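Local atomic coordinates of C2 domain protein (Scophthalmus maximus, PDB entry 3W56), a protein that binds calcium ions through the loops of a C2 domain and probably docks on phospholipid membranes in a calcium-dependent way. Residues H89-T93 and F94-L98. Sequence-based numbering, arbitrary orientation.
Sequences HDEDT and FFDDL
Asp-96 OD1 accepts the backbone N-H of Asp-92 (N to OD1 2.8 Å), on its anti side and 31° out of the carboxylate plane. The other oxygen, OD2, is hydrogen-bonded to Tyr-45 OH on strand 44-50, next to 83-90, so the group is held by both oxygens. With CG anti to its own carbonyl carbon (chi1 -64°), the carboxylate lies across the mouth of the loop, beside Glu-91, whose CG is 3.6 Å from Asp-96 OD1. Replacing Asp-96 by alanine would probably leave Asp-92 N-H and Tyr-45 OH without their carboxylate mate, the turn no longer fastened to strand 44-50. Toward the strands, the hairpin closes with the hydrogen-bonded pair Asp-90 and Asp-97: Asp-90 N to Asp-97 O is 2.8 Å, and the return bond is nearly straight at 169°. On the opposite sheet face from their side chains, Leu-98 CD1 lies over one face of the His-89 ring, offset toward the rim, while His-89 NE2 bonds Glu-87. A water in the ring plane joins ND1 to Asp-96 O, the latter bond weak. At the loop tip, Thr-93 N reaches Asp-92 OD1 from above the carboxylate plane (2.7 Å), and Thr-93 CG2 makes a CH-pi contact over the Phe-94 ring, 3.6 Å from CG2 to the centroid. Asp-90, Glu-91, Asp-92 and Asp-97 are calcium ligands, though no calcium is bound here. Glu-91 turns its side chain the other way and probably binds through its main-chain carbonyl, as in other C2 domains. Asp-90 OD1 accepts the main-chain N-H of Asp-43, itself a ligand; Asp-90 OD2 and Asp-97 OD2, 5.0 Å apart, would probably repel until cations arrive.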
loop_
_atom_site.group_PDB
_atom_site.type_symbol
_atom_site.label_atom_id
_atom_site.label_comp_id
_atom_site.label_asym_id
_atom_site.label_seq_id
_atom_site.Cartn_x
_atom_site.Cartn_y
_atom_site.Cartn_z
ATOM N N HIS A 89 -0.373 -1.558 -8.069
ATOM C CA HIS A 89 -0.762 -2.032 -9.419
ATOM C C HIS A 89 -1.134 -0.916 -10.344
ATOM O O HIS A 89 -1.517 0.182 -9.933
ATOM C CB HIS A 89 -1.960 -2.961 -9.365
ATOM C CG HIS A 89 -1.714 -4.209 -8.606
ATOM N ND1 HIS A 89 -1.540 -5.442 -9.223
ATOM C CD2 HIS A 89 -1.629 -4.438 -7.278
ATOM C CE1 HIS A 89 -1.351 -6.364 -8.296
ATOM N NE2 HIS A 89 -1.410 -5.782 -7.103
ATOM N N ASP A 90 -1.033 -1.213 -11.622
ATOM C CA ASP A 90 -1.405 -0.288 -12.676
ATOM C C ASP A 90 -2.617 -0.869 -13.329
ATOM O O ASP A 90 -2.560 -1.990 -13.852
ATOM C CB ASP A 90 -0.230 -0.203 -13.617
ATOM C CG ASP A 90 -0.437 0.785 -14.745
ATOM O OD1 ASP A 90 -1.564 1.374 -14.874
ATOM O OD2 ASP A 90 0.555 0.973 -15.497
ATOM N N GLU A 91 -3.748 -0.176 -13.236
ATOM C CA GLU A 91 -4.990 -0.790 -13.729
ATOM C C GLU A 91 -5.103 -0.675 -15.234
ATOM O O GLU A 91 -4.846 0.372 -15.824
ATOM C CB GLU A 91 -6.219 -0.140 -13.087
ATOM C CG GLU A 91 -7.530 -0.658 -13.676
ATOM C CD GLU A 91 -8.713 0.188 -13.287
ATOM O OE1 GLU A 91 -9.548 -0.302 -12.479
ATOM O OE2 GLU A 91 -8.807 1.351 -13.787
ATOM N N ASP A 92 -5.529 -1.768 -15.865
ATOM C CA ASP A 92 -5.834 -1.695 -17.273
ATOM C C ASP A 92 -7.066 -2.527 -17.556
ATOM O O ASP A 92 -7.523 -3.245 -16.691
ATOM C CB ASP A 92 -4.653 -2.135 -18.119
ATOM C CG ASP A 92 -4.676 -1.509 -19.490
ATOM O OD1 ASP A 92 -5.679 -0.807 -19.796
ATOM O OD2 ASP A 92 -3.699 -1.726 -20.247
ATOM N N THR A 93 -7.585 -2.410 -18.778
ATOM C CA THR A 93 -8.875 -2.988 -19.134
ATOM C C THR A 93 -8.973 -4.465 -18.845
ATOM O O THR A 93 -9.960 -4.921 -18.227
ATOM C CB THR A 93 -9.204 -2.795 -20.609
ATOM O OG1 THR A 93 -9.142 -1.393 -20.929
ATOM C CG2 THR A 93 -10.623 -3.366 -20.879
ATOM N N PHE A 94 -7.945 -5.218 -19.242
ATOM C CA PHE A 94 -8.048 -6.677 -19.169
ATOM C C PHE A 94 -7.215 -7.318 -18.095
ATOM O O PHE A 94 -7.608 -8.317 -17.498
ATOM C CB PHE A 94 -7.759 -7.320 -20.525
ATOM C CG PHE A 94 -8.535 -6.721 -21.639
ATOM C CD1 PHE A 94 -9.880 -7.064 -21.844
ATOM C CD2 PHE A 94 -7.941 -5.789 -22.478
ATOM C CE1 PHE A 94 -10.602 -6.484 -22.874
ATOM C CE2 PHE A 94 -8.664 -5.197 -23.520
ATOM C CZ PHE A 94 -9.998 -5.563 -23.724
ATOM N N PHE A 95 -6.031 -6.710 -17.845
ATOM C CA PHE A 95 -5.059 -7.237 -16.903
ATOM C C PHE A 95 -4.487 -6.050 -16.179
ATOM O O PHE A 95 -4.213 -5.028 -16.801
ATOM C CB PHE A 95 -3.885 -7.894 -17.643
ATOM C CG PHE A 95 -4.329 -8.886 -18.592
ATOM C CD1 PHE A 95 -4.825 -10.058 -18.128
ATOM C CD2 PHE A 95 -4.323 -8.617 -19.956
ATOM C CE1 PHE A 95 -5.272 -11.043 -19.033
ATOM C CE2 PHE A 95 -4.798 -9.577 -20.852
ATOM C CZ PHE A 95 -5.259 -10.754 -20.387
ATOM N N ASP A 96 -4.374 -6.198 -14.883
ATOM C CA ASP A 96 -3.631 -5.170 -14.130
ATOM C C ASP A 96 -2.150 -5.578 -14.030
ATOM O O ASP A 96 -1.821 -6.782 -13.999
ATOM C CB ASP A 96 -4.268 -4.931 -12.772
ATOM C CG ASP A 96 -5.666 -4.359 -12.888
ATOM O OD1 ASP A 96 -5.998 -3.857 -13.987
ATOM O OD2 ASP A 96 -6.425 -4.360 -11.900
ATOM N N ASP A 97 -1.280 -4.571 -13.953
ATOM C CA ASP A 97 0.164 -4.836 -13.976
ATOM C C ASP A 97 0.721 -4.599 -12.578
ATOM O O ASP A 97 0.498 -3.540 -11.966
ATOM C CB ASP A 97 0.845 -3.951 -15.015
ATOM C CG ASP A 97 2.333 -4.219 -15.129
ATOM O OD1 ASP A 97 2.809 -5.317 -14.716
ATOM O OD2 ASP A 97 3.026 -3.314 -15.640
ATOM N N LEU A 98 1.340 -5.622 -12.011
ATOM C CA LEU A 98 1.936 -5.468 -10.676
ATOM C C LEU A 98 3.175 -4.579 -10.777
ATOM O O LEU A 98 4.100 -4.873 -11.551
ATOM C CB LEU A 98 2.244 -6.842 -10.065
ATOM C CG LEU A 98 3.144 -6.890 -8.827
ATOM C CD1 LEU A 98 2.453 -6.125 -7.679
ATOM C CD2 LEU A 98 3.448 -8.318 -8.443
HETATM O O HOH W 1 -1.872 -7.185 -11.325
#